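Local coordinates for Two-component system sensor histidine kinase (Bacteroides thetaiotaomicron, PDB 3OTT), which probably senses saccharides outside the cell through its propeller-bearing extracellular region and relays the signal by histidine phosphorylation to control transcription, at residues B[113-123]-B[126-136]; B[35-43]-B[54-65]. All coordinates share one frame; numbering follows the deposited sequence. Where two conformers were deposited one is given.

Contact 1 (B[113-123]-B[126-136]); sequences DTLWLGALNGL and YQLQSRKLTSF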
loop_
_atom_site.group_PDB
_atom_site.type_symbol
_atom_site.label_atom_id
_atom_site.label_comp_id
_atom_site.label_asym_id
_atom_site.label_seq_id
_atom_site.Cartn_x
_atom_site.Cartn_y
_atom_site.Cartn_z
ATOM N N ASP B 113 -12.343 6.841 -13.499
ATOM C CA ASP B 113 -12.247 6.746 -14.960
ATOM C C ASP B 113 -13.144 7.750 -15.641
ATOM O O ASP B 113 -13.601 7.532 -16.723
ATOM C CB ASP B 113 -12.613 5.352 -15.379
ATOM C CG ASP B 113 -11.902 4.916 -16.657
ATOM O OD1 ASP B 113 -10.775 5.341 -16.894
ATOM O OD2 ASP B 113 -12.485 4.121 -17.403
ATOM N N THR B 114 -13.413 8.856 -14.947
ATOM C CA THR B 114 -14.137 9.968 -15.467
ATOM C C THR B 114 -13.245 11.217 -15.430
ATOM O O THR B 114 -12.700 11.539 -14.371
ATOM C CB THR B 114 -15.377 10.216 -14.625
ATOM O OG1 THR B 114 -16.245 9.092 -14.755
ATOM C CG2 THR B 114 -16.101 11.375 -15.163
ATOM N N LEU B 115 -13.154 11.929 -16.559
ATOM C CA LEU B 115 -12.413 13.190 -16.642
ATOM C C LEU B 115 -13.385 14.388 -16.622
ATOM O O LEU B 115 -14.252 14.505 -17.495
ATOM C CB LEU B 115 -11.592 13.226 -17.931
ATOM C CG LEU B 115 -10.642 14.410 -18.190
ATOM C CD1 LEU B 115 -9.511 14.512 -17.148
ATOM C CD2 LEU B 115 -10.066 14.418 -19.562
ATOM N N TRP B 116 -13.222 15.253 -15.612
ATOM C CA TRP B 116 -13.935 16.494 -15.467
ATOM C C TRP B 116 -13.225 17.586 -16.312
ATOM O O TRP B 116 -12.003 17.733 -16.237
ATOM C CB TRP B 116 -13.960 16.931 -13.984
ATOM C CG TRP B 116 -14.907 16.142 -13.094
ATOM C CD1 TRP B 116 -14.660 14.922 -12.505
ATOM C CD2 TRP B 116 -16.259 16.495 -12.724
ATOM N NE1 TRP B 116 -15.757 14.508 -11.790
ATOM C CE2 TRP B 116 -16.744 15.458 -11.877
ATOM C CE3 TRP B 116 -17.076 17.599 -12.970
ATOM C CZ2 TRP B 116 -18.041 15.479 -11.305
ATOM C CZ3 TRP B 116 -18.397 17.619 -12.411
ATOM C CH2 TRP B 116 -18.845 16.554 -11.580
ATOM N N LEU B 117 -14.008 18.378 -17.044
ATOM C CA LEU B 117 -13.524 19.418 -17.942
ATOM C C LEU B 117 -14.223 20.679 -17.543
ATOM O O LEU B 117 -15.468 20.727 -17.493
ATOM C CB LEU B 117 -13.926 19.122 -19.427
ATOM C CG LEU B 117 -13.565 17.736 -19.991
ATOM C CD1 LEU B 117 -14.110 17.441 -21.428
ATOM C CD2 LEU B 117 -11.997 17.548 -19.921
ATOM N N GLY B 118 -13.432 21.711 -17.271
ATOM C CA GLY B 118 -13.957 23.050 -17.083
ATOM C C GLY B 118 -13.573 23.973 -18.245
ATOM O O GLY B 118 -12.392 24.061 -18.624
ATOM N N ALA B 119 -14.550 24.709 -18.752
ATOM C CA ALA B 119 -14.367 25.542 -19.928
ATOM C C ALA B 119 -14.923 26.955 -19.725
ATOM O O ALA B 119 -15.579 27.244 -18.722
ATOM C CB ALA B 119 -15.028 24.866 -21.170
ATOM N N LEU B 120 -14.650 27.839 -20.674
ATOM C CA LEU B 120 -15.098 29.212 -20.583
ATOM C C LEU B 120 -16.604 29.283 -20.584
ATOM O O LEU B 120 -17.163 30.242 -20.012
ATOM C CB LEU B 120 -14.538 30.075 -21.716
ATOM C CG LEU B 120 -13.108 30.602 -21.501
ATOM C CD1 LEU B 120 -12.795 31.761 -22.468
ATOM C CD2 LEU B 120 -12.838 31.028 -20.034
ATOM N N ASN B 121 -17.263 28.318 -21.247
ATOM C CA ASN B 121 -18.733 28.271 -21.193
ATOM C C ASN B 121 -19.418 26.953 -20.812
ATOM O O ASN B 121 -20.450 26.631 -21.349
ATOM C CB ASN B 121 -19.388 28.934 -22.443
ATOM C CG ASN B 121 -20.870 29.472 -22.145
ATOM O OD1 ASN B 121 -21.857 29.060 -22.786
ATOM N ND2 ASN B 121 -20.986 30.373 -21.174
ATOM N N GLY B 122 -18.862 26.209 -19.860
ATOM C CA GLY B 122 -19.550 25.067 -19.270
ATOM C C GLY B 122 -18.605 24.109 -18.540
ATOM O O GLY B 122 -17.366 24.189 -18.660
ATOM N N LEU B 123 -19.216 23.206 -17.778
ATOM C CA LEU B 123 -18.553 22.198 -17.021
ATOM C C LEU B 123 -19.043 20.871 -17.540
ATOM O O LEU B 123 -20.261 20.708 -17.799
ATOM C CB LEU B 123 -18.894 22.315 -15.515
ATOM C CG LEU B 123 -18.343 21.257 -14.549
ATOM C CD1 LEU B 123 -16.793 21.358 -14.418
ATOM C CD2 LEU B 123 -19.025 21.337 -13.143
ATOM N N TYR B 126 -16.399 13.540 -18.800
ATOM C CA TYR B 126 -16.051 12.663 -19.904
ATOM C C TYR B 126 -15.629 11.302 -19.395
ATOM O O TYR B 126 -14.609 11.175 -18.736
ATOM C CB TYR B 126 -14.930 13.270 -20.742
ATOM C CG TYR B 126 -14.628 12.506 -22.023
ATOM C CD1 TYR B 126 -15.658 12.174 -22.930
ATOM C CD2 TYR B 126 -13.320 12.101 -22.333
ATOM C CE1 TYR B 126 -15.395 11.499 -24.141
ATOM C CE2 TYR B 126 -13.046 11.416 -23.532
ATOM C CZ TYR B 126 -14.075 11.118 -24.428
ATOM O OH TYR B 126 -13.797 10.431 -25.605
ATOM N N GLN B 127 -16.414 10.296 -19.741
ATOM C CA GLN B 127 -16.286 8.991 -19.197
ATOM C C GLN B 127 -15.379 8.234 -20.165
ATOM O O GLN B 127 -15.661 8.150 -21.311
ATOM C CB GLN B 127 -17.688 8.349 -18.968
ATOM C CG GLN B 127 -17.763 7.297 -17.814
ATOM C CD GLN B 127 -16.865 6.014 -18.064
ATOM O OE1 GLN B 127 -16.851 5.438 -19.143
ATOM N NE2 GLN B 127 -16.179 5.561 -17.017
ATOM N N LEU B 128 -14.247 7.740 -19.706
ATOM C CA LEU B 128 -13.178 7.357 -20.654
ATOM C C LEU B 128 -13.448 6.038 -21.332
ATOM O O LEU B 128 -12.914 5.801 -22.409
ATOM C CB LEU B 128 -11.821 7.319 -19.969
ATOM C CG LEU B 128 -11.348 8.680 -19.412
ATOM C CD1 LEU B 128 -10.118 8.464 -18.531
ATOM C CD2 LEU B 128 -11.026 9.704 -20.554
ATOM N N GLN B 129 -14.255 5.173 -20.714
ATOM C CA GLN B 129 -14.614 3.932 -21.372
ATOM C C GLN B 129 -15.749 4.129 -22.371
ATOM O O GLN B 129 -15.643 3.746 -23.536
ATOM C CB GLN B 129 -15.026 2.857 -20.369
ATOM C CG GLN B 129 -15.121 1.487 -20.999
ATOM C CD GLN B 129 -13.714 0.791 -21.120
ATOM O OE1 GLN B 129 -12.666 1.430 -20.981
ATOM N NE2 GLN B 129 -13.717 -0.507 -21.315
ATOM N N SER B 130 -16.874 4.710 -21.910
ATOM C CA SER B 130 -18.048 4.833 -22.784
ATOM C C SER B 130 -17.841 6.004 -23.766
ATOM O O SER B 130 -18.529 6.108 -24.743
ATOM C CB SER B 130 -19.312 5.064 -21.941
ATOM O OG SER B 130 -19.195 6.283 -21.166
ATOM N N ARG B 131 -16.897 6.896 -23.466
ATOM C CA ARG B 131 -16.724 8.129 -24.228
ATOM C C ARG B 131 -17.979 9.065 -24.151
ATOM O O ARG B 131 -18.228 9.903 -25.037
ATOM C CB ARG B 131 -16.201 7.819 -25.666
ATOM C CG ARG B 131 -14.783 7.072 -25.681
ATOM C CD ARG B 131 -14.083 6.856 -27.117
ATOM N NE ARG B 131 -12.612 7.115 -27.065
ATOM C CZ ARG B 131 -11.600 6.216 -27.205
ATOM N NH1 ARG B 131 -11.825 4.911 -27.466
ATOM N NH2 ARG B 131 -10.325 6.644 -27.110
ATOM N N LYS B 132 -18.756 8.940 -23.076
ATOM C CA LYS B 132 -19.927 9.838 -22.874
ATOM C C LYS B 132 -19.551 11.214 -22.301
ATOM O O LYS B 132 -18.832 11.302 -21.325
ATOM C CB LYS B 132 -21.017 9.195 -22.007
ATOM C CG LYS B 132 -22.250 10.182 -21.779
ATOM C CD LYS B 132 -23.529 9.568 -21.159
ATOM C CE LYS B 132 -24.334 8.654 -22.140
ATOM N NZ LYS B 132 -24.775 9.244 -23.490
ATOM N N LEU B 133 -20.051 12.271 -22.920
ATOM C CA LEU B 133 -19.826 13.638 -22.510
ATOM C C LEU B 133 -21.125 14.137 -21.959
ATOM O O LEU B 133 -22.164 14.046 -22.618
ATOM C CB LEU B 133 -19.423 14.499 -23.723
ATOM C CG LEU B 133 -18.991 15.938 -23.406
ATOM C CD1 LEU B 133 -17.653 15.917 -22.711
ATOM C CD2 LEU B 133 -18.887 16.716 -24.734
ATOM N N THR B 134 -21.069 14.639 -20.731
ATOM C CA THR B 134 -22.231 15.024 -19.962
ATOM C C THR B 134 -21.964 16.434 -19.541
ATOM O O THR B 134 -20.868 16.744 -19.116
ATOM C CB THR B 134 -22.365 14.212 -18.654
ATOM O OG1 THR B 134 -22.685 12.844 -18.946
ATOM C CG2 THR B 134 -23.453 14.800 -17.778
ATOM N N SER B 135 -22.994 17.261 -19.596
ATOM C CA SER B 135 -22.882 18.669 -19.369
ATOM C C SER B 135 -23.502 19.020 -18.050
ATOM O O SER B 135 -24.472 18.415 -17.659
ATOM C CB SER B 135 -23.636 19.380 -20.481
ATOM O OG SER B 135 -23.717 20.761 -20.230
ATOM N N PHE B 136 -22.936 20.016 -17.378
ATOM C CA PHE B 136 -23.456 20.529 -16.129
ATOM C C PHE B 136 -23.630 21.997 -16.247
ATOM O O PHE B 136 -22.732 22.710 -16.722
ATOM C CB PHE B 136 -22.489 20.244 -14.984
ATOM C CG PHE B 136 -22.359 18.796 -14.681
ATOM C CD1 PHE B 136 -21.403 18.021 -15.341
ATOM C CD2 PHE B 136 -23.250 18.183 -13.808
ATOM C CE1 PHE B 136 -21.323 16.678 -15.127
ATOM C CE2 PHE B 136 -23.147 16.835 -13.568
ATOM C CZ PHE B 136 -22.191 16.089 -14.218
#
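Leu115 and Tyr126 form the tight part of the contact, an antiparallel hydrogen-bonded pair in which Leu115 N reaches Tyr126 O at 2.7 Å and Tyr126 N returns a more bent bond to Leu115 O. Leu128 N continues the ladder with a nearly straight bond to Asp113 O (3.1 Å, 172°). Past Tyr126, whose CB it also touches, Leu117 CD1 meets Leu133 CD1 at 4.1 Å, a buried leucine against a partly exposed one. Strands 114-119, 122-127 and 133-136 are the second to fourth strands of a four-stranded beta-propeller blade. Toward its other end Leu123 O takes Phe136 N, and Trp116 CZ3 stands over the rim of one Phe136 face, the planes 24° apart but hardly overlapping. The side chains of Thr114 and Gln127 meet more loosely and are partly exposed: Thr114 OG1 comes no nearer to Gln127 CG than 3.9 Å. Gln127 bends at chi2 (-63°), turning its amide back over the following turn, where OE1 accepts Ser130 N at 2.9 Å; NE2 bonds Tyr327 of the second subunit. A leucine in its place would probably leave Ser130 N without its acceptor and that tyrosine with Asp113 but no amide. Asp113 pairs its carboxylate with Arg374 and Tyr327 of the second subunit.

Contact 2 (B[35-43]-B[54-65]); sequences IWIGSNKGL and HFTYGENNNTRI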
loop_
_atom_site.group_PDB
_atom_site.type_symbol
_atom_site.label_atom_id
_atom_site.label_comp_id
_atom_site.label_asym_id
_atom_site.label_seq_id
_atom_site.Cartn_x
_atom_site.Cartn_y
_atom_site.Cartn_z
ATOM N N ILE B 35 9.708 15.512 -18.087
ATOM C CA ILE B 35 8.858 16.692 -17.967
ATOM C C ILE B 35 8.322 17.201 -19.304
ATOM O O ILE B 35 9.083 17.386 -20.258
ATOM C CB ILE B 35 9.658 17.788 -17.302
ATOM C CG1 ILE B 35 10.042 17.321 -15.888
ATOM C CG2 ILE B 35 8.876 19.063 -17.311
ATOM C CD1 ILE B 35 8.905 17.392 -14.924
ATOM N N TRP B 36 7.026 17.447 -19.345
ATOM C CA TRP B 36 6.319 18.015 -20.473
ATOM C C TRP B 36 5.779 19.384 -20.080
ATOM O O TRP B 36 5.330 19.573 -18.938
ATOM C CB TRP B 36 5.142 17.103 -20.875
ATOM C CG TRP B 36 5.614 15.721 -21.282
ATOM C CD1 TRP B 36 5.843 14.639 -20.438
ATOM C CD2 TRP B 36 5.908 15.261 -22.591
ATOM N NE1 TRP B 36 6.264 13.568 -21.147
ATOM C CE2 TRP B 36 6.303 13.911 -22.480
ATOM C CE3 TRP B 36 5.852 15.842 -23.862
ATOM C CZ2 TRP B 36 6.681 13.153 -23.584
ATOM C CZ3 TRP B 36 6.220 15.084 -24.966
ATOM C CH2 TRP B 36 6.650 13.760 -24.813
ATOM N N ILE B 37 5.748 20.314 -21.051
ATOM C CA ILE B 37 5.495 21.733 -20.828
ATOM C C ILE B 37 4.423 22.223 -21.809
ATOM O O ILE B 37 4.599 22.121 -23.011
ATOM C CB ILE B 37 6.856 22.557 -21.045
ATOM C CG1 ILE B 37 7.997 22.002 -20.187
ATOM C CG2 ILE B 37 6.692 24.071 -20.858
ATOM C CD1 ILE B 37 9.475 22.435 -20.671
ATOM N N GLY B 38 3.308 22.738 -21.318
ATOM C CA GLY B 38 2.355 23.389 -22.199
ATOM C C GLY B 38 2.721 24.865 -22.316
ATOM O O GLY B 38 2.972 25.541 -21.318
ATOM N N SER B 39 2.803 25.386 -23.522
ATOM C CA SER B 39 3.212 26.759 -23.687
ATOM C C SER B 39 2.180 27.475 -24.568
ATOM O O SER B 39 1.272 26.807 -25.097
ATOM C CB SER B 39 4.555 26.813 -24.397
ATOM O OG SER B 39 4.351 26.532 -25.789
ATOM N N ASN B 40 2.364 28.788 -24.776
ATOM C CA ASN B 40 1.440 29.578 -25.606
ATOM C C ASN B 40 1.413 29.159 -27.073
ATOM O O ASN B 40 0.555 29.611 -27.809
ATOM C CB ASN B 40 1.712 31.115 -25.489
ATOM C CG ASN B 40 3.189 31.537 -25.837
ATOM O OD1 ASN B 40 4.183 30.919 -25.406
ATOM N ND2 ASN B 40 3.312 32.636 -26.586
ATOM N N LYS B 41 2.386 28.354 -27.502
ATOM C CA LYS B 41 2.541 27.907 -28.907
ATOM C C LYS B 41 2.390 26.384 -29.055
ATOM O O LYS B 41 2.424 25.872 -30.154
ATOM C CB LYS B 41 3.947 28.255 -29.444
ATOM C CG LYS B 41 4.266 29.774 -29.629
ATOM C CD LYS B 41 3.336 30.452 -30.619
ATOM C CE LYS B 41 3.161 31.950 -30.342
ATOM N NZ LYS B 41 4.218 32.803 -31.003
ATOM N N GLY B 42 2.282 25.642 -27.964
ATOM C CA GLY B 42 2.057 24.215 -28.076
ATOM C C GLY B 42 2.891 23.463 -27.091
ATOM O O GLY B 42 3.459 24.047 -26.160
ATOM N N LEU B 43 3.018 22.174 -27.317
ATOM C CA LEU B 43 3.545 21.280 -26.307
ATOM C C LEU B 43 5.063 21.125 -26.473
ATOM O O LEU B 43 5.514 20.968 -27.596
ATOM C CB LEU B 43 2.832 19.926 -26.455
ATOM C CG LEU B 43 3.452 18.733 -25.688
ATOM C CD1 LEU B 43 3.161 18.913 -24.188
ATOM C CD2 LEU B 43 2.984 17.356 -26.181
ATOM N N HIS B 54 6.969 19.818 -29.743
ATOM C CA HIS B 54 6.189 18.702 -30.327
ATOM C C HIS B 54 5.007 19.159 -31.162
ATOM O O HIS B 54 3.941 18.629 -31.066
ATOM C CB HIS B 54 5.775 17.743 -29.231
ATOM C CG HIS B 54 6.949 17.132 -28.537
ATOM N ND1 HIS B 54 7.516 15.936 -28.952
ATOM C CD2 HIS B 54 7.719 17.576 -27.526
ATOM C CE1 HIS B 54 8.555 15.656 -28.188
ATOM N NE2 HIS B 54 8.710 16.637 -27.324
ATOM N N PHE B 55 5.231 20.183 -31.972
ATOM C CA PHE B 55 4.208 20.779 -32.801
ATOM C C PHE B 55 4.897 21.337 -34.037
ATOM O O PHE B 55 6.112 21.548 -34.027
ATOM C CB PHE B 55 3.450 21.876 -32.030
ATOM C CG PHE B 55 4.312 22.984 -31.522
ATOM C CD1 PHE B 55 4.674 24.049 -32.343
ATOM C CD2 PHE B 55 4.745 22.979 -30.229
ATOM C CE1 PHE B 55 5.458 25.109 -31.844
ATOM C CE2 PHE B 55 5.553 24.003 -29.709
ATOM C CZ PHE B 55 5.915 25.068 -30.525
ATOM N N THR B 56 4.123 21.598 -35.087
ATOM C CA THR B 56 4.652 22.201 -36.308
ATOM C C THR B 56 3.946 23.531 -36.538
ATOM O O THR B 56 2.714 23.630 -36.378
ATOM C CB THR B 56 4.477 21.203 -37.514
ATOM O OG1 THR B 56 5.158 19.976 -37.201
ATOM C CG2 THR B 56 4.993 21.763 -38.884
ATOM N N TYR B 57 4.734 24.548 -36.890
ATOM C CA TYR B 57 4.234 25.869 -37.187
ATOM C C TYR B 57 3.059 25.845 -38.174
ATOM O O TYR B 57 3.132 25.166 -39.190
ATOM C CB TYR B 57 5.371 26.772 -37.672
ATOM C CG TYR B 57 4.957 28.220 -37.867
ATOM C CD1 TYR B 57 4.591 28.698 -39.145
ATOM C CD2 TYR B 57 4.932 29.119 -36.780
ATOM C CE1 TYR B 57 4.214 30.025 -39.333
ATOM C CE2 TYR B 57 4.555 30.454 -36.951
ATOM C CZ TYR B 57 4.194 30.902 -38.231
ATOM O OH TYR B 57 3.804 32.223 -38.423
ATOM N N GLY B 58 1.967 26.550 -37.841
ATOM C CA GLY B 58 0.800 26.596 -38.713
ATOM C C GLY B 58 -0.220 25.462 -38.545
ATOM O O GLY B 58 -1.392 25.590 -38.953
ATOM N N GLU B 59 0.201 24.334 -37.969
ATOM C CA GLU B 59 -0.724 23.222 -37.787
ATOM C C GLU B 59 -1.633 23.476 -36.573
ATOM O O GLU B 59 -1.345 24.328 -35.740
ATOM C CB GLU B 59 0.043 21.930 -37.584
ATOM C CG GLU B 59 0.894 21.472 -38.793
ATOM C CD GLU B 59 1.378 20.019 -38.651
ATOM O OE1 GLU B 59 1.161 19.354 -37.590
ATOM O OE2 GLU B 59 1.989 19.527 -39.620
ATOM N N ASN B 60 -2.714 22.718 -36.463
ATOM C CA ASN B 60 -3.626 22.868 -35.336
ATOM C C ASN B 60 -2.969 22.529 -33.970
ATOM O O ASN B 60 -3.474 22.979 -32.951
ATOM C CB ASN B 60 -4.890 22.011 -35.555
ATOM C CG ASN B 60 -4.608 20.536 -35.350
ATOM O OD1 ASN B 60 -3.615 20.013 -35.858
ATOM N ND2 ASN B 60 -5.440 19.868 -34.551
ATOM N N ASN B 61 -1.845 21.779 -33.953
ATOM C CA ASN B 61 -1.077 21.526 -32.686
ATOM C C ASN B 61 -0.197 22.685 -32.176
ATOM O O ASN B 61 0.315 22.622 -31.074
ATOM C CB ASN B 61 -0.198 20.267 -32.796
ATOM C CG ASN B 61 0.626 20.269 -34.033
ATOM O OD1 ASN B 61 1.374 21.222 -34.321
ATOM N ND2 ASN B 61 0.447 19.238 -34.833
ATOM N N ASN B 62 -0.005 23.692 -33.028
ATOM C CA ASN B 62 0.725 24.926 -32.748
ATOM C C ASN B 62 -0.291 25.892 -32.148
ATOM O O ASN B 62 -0.804 26.747 -32.848
ATOM C CB ASN B 62 1.201 25.497 -34.081
ATOM C CG ASN B 62 2.087 26.753 -33.957
ATOM O OD1 ASN B 62 2.293 27.430 -34.963
ATOM N ND2 ASN B 62 2.661 27.032 -32.768
ATOM N N THR B 63 -0.613 25.724 -30.865
ATOM C CA THR B 63 -1.729 26.430 -30.281
ATOM C C THR B 63 -1.489 26.526 -28.802
ATOM O O THR B 63 -0.641 25.817 -28.255
ATOM C CB THR B 63 -3.084 25.725 -30.625
ATOM O OG1 THR B 63 -4.179 26.555 -30.279
ATOM C CG2 THR B 63 -3.241 24.333 -29.956
ATOM N N ARG B 64 -2.186 27.418 -28.128
ATOM C CA ARG B 64 -1.929 27.622 -26.720
ATOM C C ARG B 64 -2.549 26.488 -25.898
ATOM O O ARG B 64 -3.688 26.095 -26.127
ATOM C CB ARG B 64 -2.427 29.003 -26.262
ATOM C CG ARG B 64 -2.278 29.272 -24.760
ATOM C CD ARG B 64 -2.773 30.686 -24.336
ATOM N NE ARG B 64 -1.850 31.312 -23.385
ATOM C CZ ARG B 64 -1.425 32.581 -23.468
ATOM N NH1 ARG B 64 -1.881 33.421 -24.422
ATOM N NH2 ARG B 64 -0.566 33.022 -22.578
ATOM N N ILE B 65 -1.794 25.995 -24.925
ATOM C CA ILE B 65 -2.237 24.956 -24.047
ATOM C C ILE B 65 -2.599 25.587 -22.691
ATOM O O ILE B 65 -1.813 26.357 -22.142
ATOM C CB ILE B 65 -1.079 23.965 -23.779
ATOM C CG1 ILE B 65 -0.394 23.520 -25.087
ATOM C CG2 ILE B 65 -1.539 22.716 -22.942
ATOM C CD1 ILE B 65 -1.296 22.753 -25.996
HETATM O O HOH W 1 1.177 20.929 -29.084
#
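Ser39 O accepts Ile65 N at 3.2 Å and Leu43 O accepts His54 N at 2.8 Å, so the irregular chain 54-65 is tied by its two ends around the type I turn Ser39-Gly42. Ile65 lays CB against Gly38 CA (3.8 Å), where the missing side chain lets the isoleucine sit close to the strand. Glycine suits position 42 as well, since a beta carbon there would run into the Phe55 ring and Asn61 O. Phe55 takes the crowded chi1 position (58°), its CG between backbone N and carbonyl carbon, which brings the ring under the turn: Lys41 O stands 3.4 Å above its centre. The same oxygen is gripped by Asn62 ND2 at 2.9 Å, in the carbonyl plane on a lone pair and only 3° out of the amide plane. Asn62 can hold this pose because its OD1 takes Gly58 N, fixing the flip of the amide. Farther along, Trp36 directs its edge at a face of His54, with CZ3 3.8 Å from NE2 and the planes at 51°; NE2 itself is hydrogen-bonded to Ser45 OG, which limits rotation of the imidazole. One water accepts from Leu43 N and donates to Asn61 O. Ser39 OG accepts Lys41 N in an ST turn and donates to Gly42 O. The loop is thus fastened to a propeller hairpin through three carbonyl oxygens, those of Ser39 and Leu43 taken by main-chain N-H groups and that of Lys41 by the Asn62 amide, while Ser39 braces the turn from within.

How the contacts relate
Both contacts belong to the same beta-propeller, their centres about 23 Å apart, and the blade that begins with strand 67-71 and ends with strand 93-94 comes between them in the chain. Contact 1 stays within one blade, joining its second, third and fourth strands by ladder bonds, aliphatic packing and a slid, barely overlapping aromatic pair. Contact 2 instead fastens the hairpin 35-46 of an earlier blade to the connection running on toward the next, so two main-chain bonds are supplemented by one asparagine amide, a water and an aromatic edge-to-face pair. Contact 2 is the more buried, and no other protein chain touches it; contact 1 is partly buried, with Asp113, Gln127 and Gln129 bonded to the second subunit.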